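PDB 3O0A: leucyl-tRNA synthetase subunit alpha from Aquifex aeolicus, which forms part of the enzyme that charges tRNA with leucine, its CP1 domain probably editing by hydrolysing the ester bond of mischarged aminoacyl-tRNA. Local coordinates for residues L58-P63 with R96-E101; V56-A59 with L64-V67. All blocks are in the same frame, centred on the assembly; numbering follows the deposited sequence.

Interaction 1 of 2, residues L58-P63 with R96-E101; sequences LAPEHP and RERTME
Arg98 reaches across to Glu61, and its NH1 gives a hydrogen bond of 2.8 Å to Glu61 OE2 that also makes a salt bridge. The bond is bent, with an N-H...O angle of 143°. OE2 lies at the edge of the guanidinium, almost in its plane, whereas NH1 stands above the carboxylate plane, and the two flat groups are turned 32° apart. A water closes a second path between the charges: it donates to Glu61 OE1 at 2.6 Å and accepts a weak bond from Arg98 NH2 at 3.0 Å. Pro60 CG lies over one face of the guanidinium, 3.9 Å from Arg98 CZ, with Pro60 CD 3.2 Å from Arg98 NH2. Pro60 and Glu61 are the two central residues of a type I beta turn from Ala59 to His62, closed by His62 N to Ala59 O at 2.9 Å; in this editing domain the turn links strand 55-58 to helix 64-74. Glu61 bends at its second torsion (chi2 91°), which brings the carboxylate round to the arginine. The arginine comes from the short helix 95-99, and its NE is held by the backbone oxygen of Asn128. Met90 of helix 80-91 touches both Pro60 and Arg98, and Tyr132 packs on Glu61. At the last residue of the turn, His62 ND1 caps Leu64 N, where the chain leads into the next helix.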
loop_
_atom_site.group_PDB
_atom_site.type_symbol
_atom_site.label_atom_id
_atom_site.label_comp_id
_atom_site.label_asym_id
_atom_site.label_seq_id
_atom_site.Cartn_x
_atom_site.Cartn_y
_atom_site.Cartn_z
ATOM N N LEU A 58 2.857 0.552 5.626
ATOM C CA LEU A 58 3.538 -0.482 6.386
ATOM C C LEU A 58 3.196 -0.286 7.848
ATOM O O LEU A 58 3.163 0.848 8.336
ATOM C CB LEU A 58 5.058 -0.331 6.237
ATOM C CG LEU A 58 5.732 -0.874 4.965
ATOM C CD1 LEU A 58 4.998 -0.525 3.689
ATOM C CD2 LEU A 58 7.212 -0.456 4.912
ATOM N N ALA A 59 2.959 -1.381 8.558
ATOM C CA ALA A 59 2.909 -1.304 10.022
ATOM C C ALA A 59 4.217 -0.678 10.563
ATOM O O ALA A 59 5.289 -0.840 9.975
ATOM C CB ALA A 59 2.699 -2.666 10.607
ATOM N N PRO A 60 4.137 0.041 11.697
ATOM C CA PRO A 60 5.321 0.715 12.254
ATOM C C PRO A 60 6.495 -0.230 12.496
ATOM O O PRO A 60 7.657 0.190 12.355
ATOM C CB PRO A 60 4.827 1.277 13.593
ATOM C CG PRO A 60 3.337 1.275 13.504
ATOM C CD PRO A 60 2.927 0.247 12.513
ATOM N N GLU A 61 6.207 -1.483 12.858
ATOM C CA GLU A 61 7.267 -2.450 13.150
ATOM C C GLU A 61 7.766 -3.195 11.914
ATOM O O GLU A 61 8.640 -4.061 12.026
ATOM C CB GLU A 61 6.824 -3.482 14.194
ATOM C CG GLU A 61 6.142 -2.884 15.397
ATOM C CD GLU A 61 4.625 -2.784 15.230
ATOM O OE1 GLU A 61 4.117 -2.752 14.089
ATOM O OE2 GLU A 61 3.934 -2.752 16.263
ATOM N N HIS A 62 7.192 -2.894 10.752
ATOM C CA HIS A 62 7.607 -3.560 9.509
ATOM C C HIS A 62 9.099 -3.313 9.269
ATOM O O HIS A 62 9.548 -2.167 9.342
ATOM C CB HIS A 62 6.780 -3.058 8.316
ATOM C CG HIS A 62 6.857 -3.949 7.110
ATOM N ND1 HIS A 62 8.008 -4.088 6.364
ATOM C CD2 HIS A 62 5.930 -4.749 6.523
ATOM C CE1 HIS A 62 7.793 -4.937 5.375
ATOM N NE2 HIS A 62 6.539 -5.352 5.445
ATOM N N PRO A 63 9.874 -4.387 9.018
ATOM C CA PRO A 63 11.316 -4.265 8.781
ATOM C C PRO A 63 11.697 -3.277 7.667
ATOM O O PRO A 63 12.809 -2.738 7.671
ATOM C CB PRO A 63 11.724 -5.686 8.372
ATOM C CG PRO A 63 10.721 -6.571 9.018
ATOM C CD PRO A 63 9.425 -5.794 8.987
ATOM N N ARG A 96 -5.534 -1.384 21.261
ATOM C CA ARG A 96 -6.697 -0.507 21.431
ATOM C C ARG A 96 -6.313 0.932 21.083
ATOM O O ARG A 96 -7.004 1.581 20.299
ATOM C CB ARG A 96 -7.282 -0.603 22.828
ATOM C CG ARG A 96 -8.521 0.269 23.021
ATOM C CD ARG A 96 -9.037 0.219 24.444
ATOM N NE ARG A 96 -8.094 0.834 25.368
ATOM C CZ ARG A 96 -7.965 0.478 26.640
ATOM N NH1 ARG A 96 -8.714 -0.500 27.145
ATOM N NH2 ARG A 96 -7.084 1.094 27.404
ATOM N N GLU A 97 -5.189 1.391 21.629
ATOM C CA GLU A 97 -4.694 2.772 21.427
ATOM C C GLU A 97 -4.281 3.111 19.991
ATOM O O GLU A 97 -4.124 4.294 19.660
ATOM C CB GLU A 97 -3.520 3.061 22.366
ATOM C CG GLU A 97 -3.940 3.079 23.828
ATOM C CD GLU A 97 -2.785 2.970 24.813
ATOM O OE1 GLU A 97 -1.644 2.649 24.399
ATOM O OE2 GLU A 97 -3.037 3.194 26.014
ATOM N N ARG A 98 -4.042 2.090 19.168
ATOM C CA ARG A 98 -3.621 2.292 17.780
ATOM C C ARG A 98 -4.766 2.199 16.779
ATOM O O ARG A 98 -4.591 2.533 15.588
ATOM C CB ARG A 98 -2.530 1.279 17.403
ATOM C CG ARG A 98 -1.181 1.619 18.034
ATOM C CD ARG A 98 -0.151 0.565 17.763
ATOM N NE ARG A 98 -0.168 0.210 16.341
ATOM C CZ ARG A 98 0.734 -0.549 15.736
ATOM N NH1 ARG A 98 1.769 -1.034 16.418
ATOM N NH2 ARG A 98 0.586 -0.830 14.440
ATOM N N THR A 99 -5.900 1.688 17.252
ATOM C CA THR A 99 -7.043 1.362 16.394
ATOM C C THR A 99 -8.342 2.030 16.854
ATOM O O THR A 99 -9.321 2.068 16.105
ATOM C CB THR A 99 -7.281 -0.159 16.324
ATOM O OG1 THR A 99 -7.541 -0.645 17.640
ATOM C CG2 THR A 99 -6.061 -0.887 15.744
ATOM N N MET A 100 -8.375 2.514 18.093
ATOM C CA MET A 100 -9.505 3.347 18.526
ATOM C C MET A 100 -9.323 4.708 17.881
ATOM O O MET A 100 -8.786 5.640 18.475
ATOM C CB MET A 100 -9.656 3.423 20.051
ATOM C CG MET A 100 -10.695 2.445 20.578
ATOM S SD MET A 100 -10.900 2.440 22.354
ATOM C CE MET A 100 -12.183 3.679 22.545
ATOM N N GLU A 101 -9.794 4.772 16.639
ATOM C CA GLU A 101 -9.444 5.789 15.653
ATOM C C GLU A 101 -10.283 7.063 15.767
ATOM O O GLU A 101 -11.369 7.151 15.192
ATOM C CB GLU A 101 -9.648 5.192 14.258
ATOM C CG GLU A 101 -10.857 4.252 14.191
ATOM C CD GLU A 101 -11.478 4.174 12.816
ATOM O OE1 GLU A 101 -10.834 3.621 11.905
ATOM O OE2 GLU A 101 -12.624 4.650 12.658
HETATM O O HOH W 1 1.685 -3.658 14.586
#

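Interaction 2 of 2, residues V56-A59 with L64-V67; sequences VVLA and LVPV
Leu58 and Val65 bury the most surface here, and they meet where the end of strand 55-58 faces the N-terminal part of helix 64-74. Their CA atoms are 6.9 Å apart, the nearest pair between the two segments. Leu58 sets off toward the helix from its CA and touches it in two places. Its CB meets Val65 CG2 at 3.8 Å, while further out the branch CD2 lies 3.7 Å from Leu64 CB and 3.8 Å from the backbone Val65 N. Leu64 is therefore met at the root of its side chain, and the Leu58 and Leu64 chains cross at a slant. Val65 puts one methyl, CG2, into the contact: with CG1 anti to the backbone N (chi1 170°), CG2 is left beside that nitrogen, facing the end of the strand. There it also rests 3.4 Å from Ala59 O, a van der Waals touch on the carbonyl just past the strand. Ile40 of strand 37-44 packs on both leucines, Val124 of strand 121-127 covers Leu58, and Val83 and Val87 of helix 80-91 close over Val65. Leu58 bonds through its backbone to Trp125 of strand 121-127 and Val57 to Ile139 of strand 138-141, so the strand is bonded on both flanks while its leucine serves the apolar core. The arrangement is a beta-loop-alpha connection, in which the N-terminal end of the helix packs against its own strand on one face of the mixed sheet.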
loop_
_atom_site.group_PDB
_atom_site.type_symbol
_atom_site.label_atom_id
_atom_site.label_comp_id
_atom_site.label_asym_id
_atom_site.label_seq_id
_atom_site.Cartn_x
_atom_site.Cartn_y
_atom_site.Cartn_z
ATOM N N VAL A 56 0.440 3.048 -0.123
ATOM C CA VAL A 56 0.791 1.821 0.569
ATOM C C VAL A 56 1.115 2.182 2.008
ATOM O O VAL A 56 1.735 3.220 2.253
ATOM C CB VAL A 56 2.014 1.160 -0.125
ATOM C CG1 VAL A 56 2.580 -0.012 0.686
ATOM C CG2 VAL A 56 1.629 0.706 -1.540
ATOM N N VAL A 57 0.687 1.346 2.956
ATOM C CA VAL A 57 1.035 1.560 4.367
ATOM C C VAL A 57 1.715 0.332 4.976
ATOM O O VAL A 57 1.215 -0.785 4.855
ATOM C CB VAL A 57 -0.191 1.936 5.237
ATOM C CG1 VAL A 57 0.210 1.985 6.713
ATOM C CG2 VAL A 57 -0.770 3.291 4.811
ATOM N N LEU A 58 2.857 0.552 5.626
ATOM C CA LEU A 58 3.538 -0.482 6.386
ATOM C C LEU A 58 3.196 -0.286 7.848
ATOM O O LEU A 58 3.163 0.848 8.336
ATOM C CB LEU A 58 5.058 -0.331 6.237
ATOM C CG LEU A 58 5.732 -0.874 4.965
ATOM C CD1 LEU A 58 4.998 -0.525 3.689
ATOM C CD2 LEU A 58 7.212 -0.456 4.912
ATOM N N ALA A 59 2.959 -1.381 8.558
ATOM C CA ALA A 59 2.909 -1.304 10.022
ATOM C C ALA A 59 4.217 -0.678 10.563
ATOM O O ALA A 59 5.289 -0.840 9.975
ATOM C CB ALA A 59 2.699 -2.666 10.607
ATOM N N LEU A 64 10.804 -3.043 6.713
ATOM C CA LEU A 64 11.133 -2.136 5.601
ATOM C C LEU A 64 10.986 -0.654 5.957
ATOM O O LEU A 64 11.408 0.226 5.211
ATOM C CB LEU A 64 10.320 -2.463 4.343
ATOM C CG LEU A 64 10.746 -3.680 3.517
ATOM C CD1 LEU A 64 9.789 -3.824 2.333
ATOM C CD2 LEU A 64 12.193 -3.548 3.026
ATOM N N VAL A 65 10.375 -0.356 7.097
ATOM C CA VAL A 65 10.199 1.054 7.467
ATOM C C VAL A 65 11.531 1.830 7.527
ATOM O O VAL A 65 11.647 2.858 6.872
ATOM C CB VAL A 65 9.371 1.222 8.772
ATOM C CG1 VAL A 65 9.426 2.660 9.249
ATOM C CG2 VAL A 65 7.932 0.791 8.519
ATOM N N PRO A 66 12.539 1.344 8.296
ATOM C CA PRO A 66 13.813 2.079 8.312
ATOM C C PRO A 66 14.550 2.048 6.969
ATOM O O PRO A 66 15.183 3.038 6.601
ATOM C CB PRO A 66 14.628 1.388 9.422
ATOM C CG PRO A 66 13.999 0.065 9.619
ATOM C CD PRO A 66 12.555 0.190 9.220
ATOM N N VAL A 67 14.444 0.940 6.242
ATOM C CA VAL A 67 15.065 0.816 4.932
ATOM C C VAL A 67 14.506 1.877 3.978
ATOM O O VAL A 67 15.263 2.642 3.365
ATOM C CB VAL A 67 14.858 -0.606 4.336
ATOM C CG1 VAL A 67 15.431 -0.671 2.922
ATOM C CG2 VAL A 67 15.513 -1.657 5.231
#

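Overall arrangement
Following the chain from the N terminus, strand 55-58 runs inside the mixed sheet, and both contacts start from its end, sharing Leu58 and Ala59. Interaction 2 closes first, with four residues between its segments, where the start of helix 64-74 meets the strand end. Interaction 1 closes much later: the chain passes through helices 64-74 and 80-91 before a side chain from helix 95-99 reaches back to the turn that follows the strand. The second segment of interaction 2 thus falls within the longer loop of interaction 1. Their centres are 11 Å apart, and they touch where Pro60 O lies 3.9 Å from Val65 CG2. One contact ties sheet to helix; the other joins the turn to helix 95-99.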